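Local coordinates for phosphoglycolate phosphatase (Thermoplasma acidophilum, PDB 1L6R), which hydrolyses 2-phosphoglycolate to glycolate and phosphate in a magnesium-dependent reaction and, less efficiently, releases phosphate from inorganic pyrophosphate, at residues A[5-10]-A[159-164]; A[94-99]-A[128-133]. The protein carries 1 engineered substitution. One frame throughout, in Å; residues are numbered along the deposited sequence. Where two conformers were deposited one is given.

In the fold
From its N terminus the chain enters the central strand 7-11 of the core sheet almost at once, runs through 40-44 and 65-67, and then leaves for a smaller domain. There contact 2 (94-99 with 128-133) closes a short loop across 28 intervening residues, joining the two cap helices 87-96 and 124-132. The chain returns along helix 154-164, and contact 1 (5-10 with 159-164) ties that helix back to the first strand across 148 intervening residues, a far larger loop that contains the smaller one whole. The two centres lie about 34 Å apart, on opposite sides of the chain's centre: contact 1 belongs to the core, contact 2 to the cap.

Contact 1. Residues A[5-10]-A[159-164]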
# COMPACT_ATOMS: atom_id res chain seq x y z
N ILE A 5 15.13 12.33 10.92
CA ILE A 5 14.79 10.92 11.07
C ILE A 5 14.86 10.50 12.53
O ILE A 5 15.90 10.64 13.18
CB ILE A 5 15.76 10.04 10.23
CG1 ILE A 5 15.57 10.35 8.74
CG2 ILE A 5 15.52 8.56 10.54
CD1 ILE A 5 16.65 9.76 7.87
N ARG A 6 13.75 9.99 13.04
CA ARG A 6 13.67 9.55 14.43
C ARG A 6 13.53 8.04 14.57
O ARG A 6 13.81 7.48 15.62
CB ARG A 6 12.48 10.22 15.12
CG ARG A 6 12.62 11.73 15.22
CD ARG A 6 11.32 12.39 15.66
NE ARG A 6 10.87 11.94 16.97
CZ ARG A 6 9.73 12.32 17.53
NH1 ARG A 6 8.93 13.16 16.89
NH2 ARG A 6 9.39 11.87 18.73
N LEU A 7 13.11 7.39 13.49
CA LEU A 7 12.92 5.95 13.54
C LEU A 7 13.28 5.31 12.21
O LEU A 7 12.99 5.88 11.15
CB LEU A 7 11.46 5.64 13.90
CG LEU A 7 11.06 4.16 14.06
CD1 LEU A 7 9.92 4.07 15.06
CD2 LEU A 7 10.66 3.56 12.71
N ALA A 8 13.93 4.15 12.28
CA ALA A 8 14.29 3.40 11.08
C ALA A 8 13.67 2.00 11.17
O ALA A 8 13.82 1.31 12.18
CB ALA A 8 15.80 3.29 10.94
N ALA A 9 12.96 1.61 10.11
CA ALA A 9 12.34 0.29 10.04
C ALA A 9 13.15 -0.48 9.01
O ALA A 9 13.26 -0.07 7.85
CB ALA A 9 10.88 0.42 9.61
N ILE A 10 13.72 -1.60 9.44
CA ILE A 10 14.61 -2.38 8.60
C ILE A 10 14.18 -3.81 8.33
O ILE A 10 13.80 -4.54 9.24
CB ILE A 10 16.02 -2.43 9.25
CG1 ILE A 10 16.47 -1.02 9.64
CG2 ILE A 10 17.01 -3.09 8.31
CD1 ILE A 10 17.78 -0.98 10.41
N ASN A 159 3.04 1.91 9.19
CA ASN A 159 1.99 2.83 9.62
C ASN A 159 1.71 2.64 11.10
O ASN A 159 1.42 3.60 11.81
CB ASN A 159 0.71 2.60 8.81
CG ASN A 159 0.74 3.31 7.48
OD1 ASN A 159 1.12 4.48 7.41
ND2 ASN A 159 0.33 2.62 6.43
N LYS A 160 1.81 1.40 11.58
CA LYS A 160 1.58 1.13 13.00
C LYS A 160 2.66 1.81 13.84
O LYS A 160 2.37 2.38 14.89
CB LYS A 160 1.57 -0.38 13.24
CG LYS A 160 1.35 -0.76 14.69
CD LYS A 160 0.79 -2.17 14.78
CE LYS A 160 -0.63 -2.23 14.22
NZ LYS A 160 -1.56 -1.34 14.98
N LEU A 161 3.91 1.75 13.40
CA LEU A 161 5.00 2.41 14.12
C LEU A 161 4.78 3.93 14.14
O LEU A 161 5.01 4.59 15.15
CB LEU A 161 6.34 2.08 13.46
CG LEU A 161 6.84 0.64 13.64
CD1 LEU A 161 7.96 0.36 12.67
CD2 LEU A 161 7.32 0.44 15.08
N LYS A 162 4.34 4.46 13.00
CA LYS A 162 4.07 5.90 12.89
C LYS A 162 3.07 6.31 13.95
O LYS A 162 3.26 7.32 14.64
CB LYS A 162 3.54 6.22 11.49
CG LYS A 162 3.09 7.67 11.32
CD LYS A 162 2.80 7.97 9.85
CE LYS A 162 2.17 9.34 9.66
NZ LYS A 162 0.75 9.33 10.10
N GLU A 163 2.01 5.52 14.09
CA GLU A 163 0.96 5.79 15.08
C GLU A 163 1.49 5.67 16.50
O GLU A 163 1.25 6.53 17.34
CB GLU A 163 -0.20 4.81 14.88
CG GLU A 163 -1.30 4.92 15.92
CD GLU A 163 -2.37 3.86 15.75
OE1 GLU A 163 -3.02 3.84 14.68
OE2 GLU A 163 -2.57 3.06 16.68
N MET A 164 2.21 4.58 16.77
CA MET A 164 2.77 4.32 18.09
C MET A 164 3.70 5.41 18.59
O MET A 164 3.70 5.75 19.78
CB MET A 164 3.51 2.97 18.07
CG MET A 164 2.60 1.77 17.93
SD MET A 164 3.49 0.21 17.67
CE MET A 164 4.18 -0.03 19.30
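Leu7 turns CG away from its own backbone N (chi1 -177°), while Leu161 on the facing helix holds CG opposite its carbonyl carbon (chi1 -72°); these two choices send the leucine branches into the space between strand and helix. The side chains cross at about a right angle, and methyl meets methyl, with Leu7 CD2 4.2 Å from Leu161 CD1. The second methyls come nearly as close, Leu7 CD1 lying 4.5 Å from Leu161 CD2. Ala9, two residues further along the strand, needs no torsion to take part: its CB points at the helix and stands 4.2 Å from the same Leu161 CD1. Because Leu7 CD2 and Ala9 CB are themselves 4.4 Å apart, the Leu161 methyl rests over the notch between them. The small alanine accepts the tip of the leucine, and the backbones remain 8.7 Å apart between Ala9 CA and Leu161 CA.

This is a helix laid on the parallel part of the core sheet in the Rossmann-like fold of the HAD superfamily. Strand 7-11 runs between strands 40-44 and 172-175 and delivers the nucleophile Asp11 at its C-terminal end. Helix 154-164 begins with Lys154, a probable substrate-binding residue, and leads on to strand 172-175, the other neighbour of the central strand. Leu161 also touches Ser42 and Phe66, spreading its grip over three strands.

The side chain of Ala9 is about 8 Å from those of both Asp11 and Lys154, yet everything that meets here is hydrocarbon. The buried contact between the two segments is purely apolar, consistent with dispersion and the exclusion of water holding helix 154-164 against strand 7-11.

Contact 2. Residues A[94-99]-A[128-133]; sequences EEMSKR and RKEAES
Segments 94-99 and 128-133, each continuing a helix, face each other here, with Met96 CA and Glu130 CA the nearest pair of alpha carbons at 8.8 Å. Met96 and Glu130 carry the apolar half of the contact. The methionine chain bends at both chi2 (58°) and chi3, which swings CE across the glutamate stem at about a right angle; CE touches Glu130 CB at 3.7 Å and lies 3.9 Å from Glu130 CG. Glu130 also bends at chi2, which places its carboxylate beside the Arg99 guanidinium. The approach is edge-on for the arginine: Glu130 OE2 lies in the guanidinium plane, 3.6 Å from Arg99 NH2, a long salt bridge. The two flat groups are turned 68° against each other.

Both helices belong to the cap domain inserted into the HAD core, an alpha/beta unit of the C2 type in which helices 87-96 and 124-132 accompany the antiparallel sheet of strands 115-117, 144-149 and 136-141. Arg128 and Ala131 reach that sheet through Trp145 and Leu147, and Phe92 of the first helix touches Glu130 and Ala131.

The arginine is held more firmly by another partner than by the glutamate, since NH1 hydrogen-bonds to Tyr126 OH, on the same helix as Glu130. Met96 SD sits 3.9 Å above the plane of the Arg99 guanidinium, over one face and displaced toward its rim, while CE of the same side chain packs on the glutamate stem. In each segment a serine hydroxyl turns back to a carbonyl three residues earlier: Ser97 OG donates to Glu94 O at 2.9 Å, from above the carbonyl plane, and Ser133 OG donates to Glu130 O at 2.6 Å, tilted 27° from the plane.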
# COMPACT_ATOMS: atom_id res chain seq x y z
N GLU A 94 -3.65 -26.59 4.24
CA GLU A 94 -4.09 -27.95 4.49
C GLU A 94 -4.77 -28.53 3.25
O GLU A 94 -4.49 -29.66 2.85
CB GLU A 94 -5.06 -27.98 5.68
CG GLU A 94 -5.58 -29.36 6.05
CD GLU A 94 -6.57 -29.32 7.21
OE1 GLU A 94 -7.11 -30.39 7.57
OE2 GLU A 94 -6.81 -28.22 7.75
N GLU A 95 -5.64 -27.74 2.63
CA GLU A 95 -6.36 -28.19 1.43
C GLU A 95 -5.45 -28.28 0.21
O GLU A 95 -5.44 -29.29 -0.51
CB GLU A 95 -7.51 -27.23 1.13
CG GLU A 95 -8.47 -27.00 2.28
CD GLU A 95 -9.57 -26.01 1.95
OE1 GLU A 95 -9.25 -24.86 1.57
OE2 GLU A 95 -10.76 -26.37 2.06
N MET A 96 -4.68 -27.23 -0.03
CA MET A 96 -3.80 -27.17 -1.19
C MET A 96 -2.70 -28.23 -1.18
O MET A 96 -2.28 -28.71 -2.24
CB MET A 96 -3.19 -25.77 -1.28
CG MET A 96 -2.76 -25.35 -2.66
SD MET A 96 -4.11 -25.39 -3.87
CE MET A 96 -5.26 -24.27 -3.16
N SER A 97 -2.23 -28.61 0.00
CA SER A 97 -1.18 -29.61 0.09
C SER A 97 -1.66 -30.98 -0.37
O SER A 97 -0.85 -31.88 -0.62
CB SER A 97 -0.66 -29.69 1.53
OG SER A 97 -1.65 -30.21 2.40
N LYS A 98 -2.97 -31.14 -0.50
CA LYS A 98 -3.52 -32.42 -0.93
C LYS A 98 -3.45 -32.60 -2.45
O LYS A 98 -3.48 -33.73 -2.94
CB LYS A 98 -4.97 -32.56 -0.47
CG LYS A 98 -5.14 -32.60 1.04
CD LYS A 98 -6.62 -32.60 1.42
CE LYS A 98 -6.80 -32.61 2.94
NZ LYS A 98 -8.23 -32.51 3.33
N ARG A 99 -3.34 -31.51 -3.19
CA ARG A 99 -3.29 -31.62 -4.65
C ARG A 99 -2.17 -30.85 -5.34
O ARG A 99 -2.19 -30.68 -6.56
CB ARG A 99 -4.64 -31.22 -5.24
CG ARG A 99 -5.17 -29.88 -4.76
CD ARG A 99 -6.69 -29.91 -4.70
NE ARG A 99 -7.26 -28.59 -4.45
CZ ARG A 99 -7.18 -27.59 -5.31
NH1 ARG A 99 -6.56 -27.75 -6.46
NH2 ARG A 99 -7.73 -26.41 -5.02
N ARG A 128 -0.99 -19.29 -6.43
CA ARG A 128 -1.20 -17.86 -6.26
C ARG A 128 -2.62 -17.50 -6.68
O ARG A 128 -3.29 -16.73 -6.01
CB ARG A 128 -0.18 -17.05 -7.08
CG ARG A 128 -0.49 -15.55 -7.06
CD ARG A 128 0.64 -14.71 -7.62
NE ARG A 128 1.74 -14.56 -6.66
CZ ARG A 128 3.01 -14.84 -6.93
NH1 ARG A 128 3.35 -15.29 -8.13
NH2 ARG A 128 3.94 -14.65 -6.01
N LYS A 129 -3.08 -18.06 -7.80
CA LYS A 129 -4.43 -17.79 -8.27
C LYS A 129 -5.45 -18.22 -7.23
O LYS A 129 -6.37 -17.48 -6.90
CB LYS A 129 -4.69 -18.52 -9.59
CG LYS A 129 -3.93 -17.95 -10.79
CD LYS A 129 -4.26 -18.73 -12.06
CE LYS A 129 -3.54 -18.16 -13.27
NZ LYS A 129 -3.88 -18.90 -14.52
N GLU A 130 -5.27 -19.42 -6.69
CA GLU A 130 -6.18 -19.94 -5.67
C GLU A 130 -6.12 -19.08 -4.41
O GLU A 130 -7.15 -18.77 -3.81
CB GLU A 130 -5.83 -21.38 -5.32
CG GLU A 130 -6.18 -22.38 -6.42
CD GLU A 130 -7.64 -22.29 -6.82
OE1 GLU A 130 -7.98 -21.45 -7.68
OE2 GLU A 130 -8.45 -23.06 -6.26
N ALA A 131 -4.92 -18.68 -4.02
CA ALA A 131 -4.77 -17.85 -2.82
C ALA A 131 -5.46 -16.50 -2.96
O ALA A 131 -6.19 -16.07 -2.07
CB ALA A 131 -3.28 -17.66 -2.51
N GLU A 132 -5.25 -15.84 -4.09
CA GLU A 132 -5.86 -14.54 -4.29
C GLU A 132 -7.38 -14.64 -4.36
O GLU A 132 -8.08 -13.71 -3.96
CB GLU A 132 -5.27 -13.86 -5.53
CG GLU A 132 -3.74 -13.75 -5.44
CD GLU A 132 -3.15 -12.76 -6.42
OE1 GLU A 132 -3.77 -12.52 -7.48
OE2 GLU A 132 -2.05 -12.24 -6.14
N SER A 133 -7.89 -15.77 -4.83
CA SER A 133 -9.34 -15.95 -4.91
C SER A 133 -9.94 -16.09 -3.51
O SER A 133 -11.16 -16.02 -3.33
CB SER A 133 -9.69 -17.18 -5.75
OG SER A 133 -9.42 -18.38 -5.04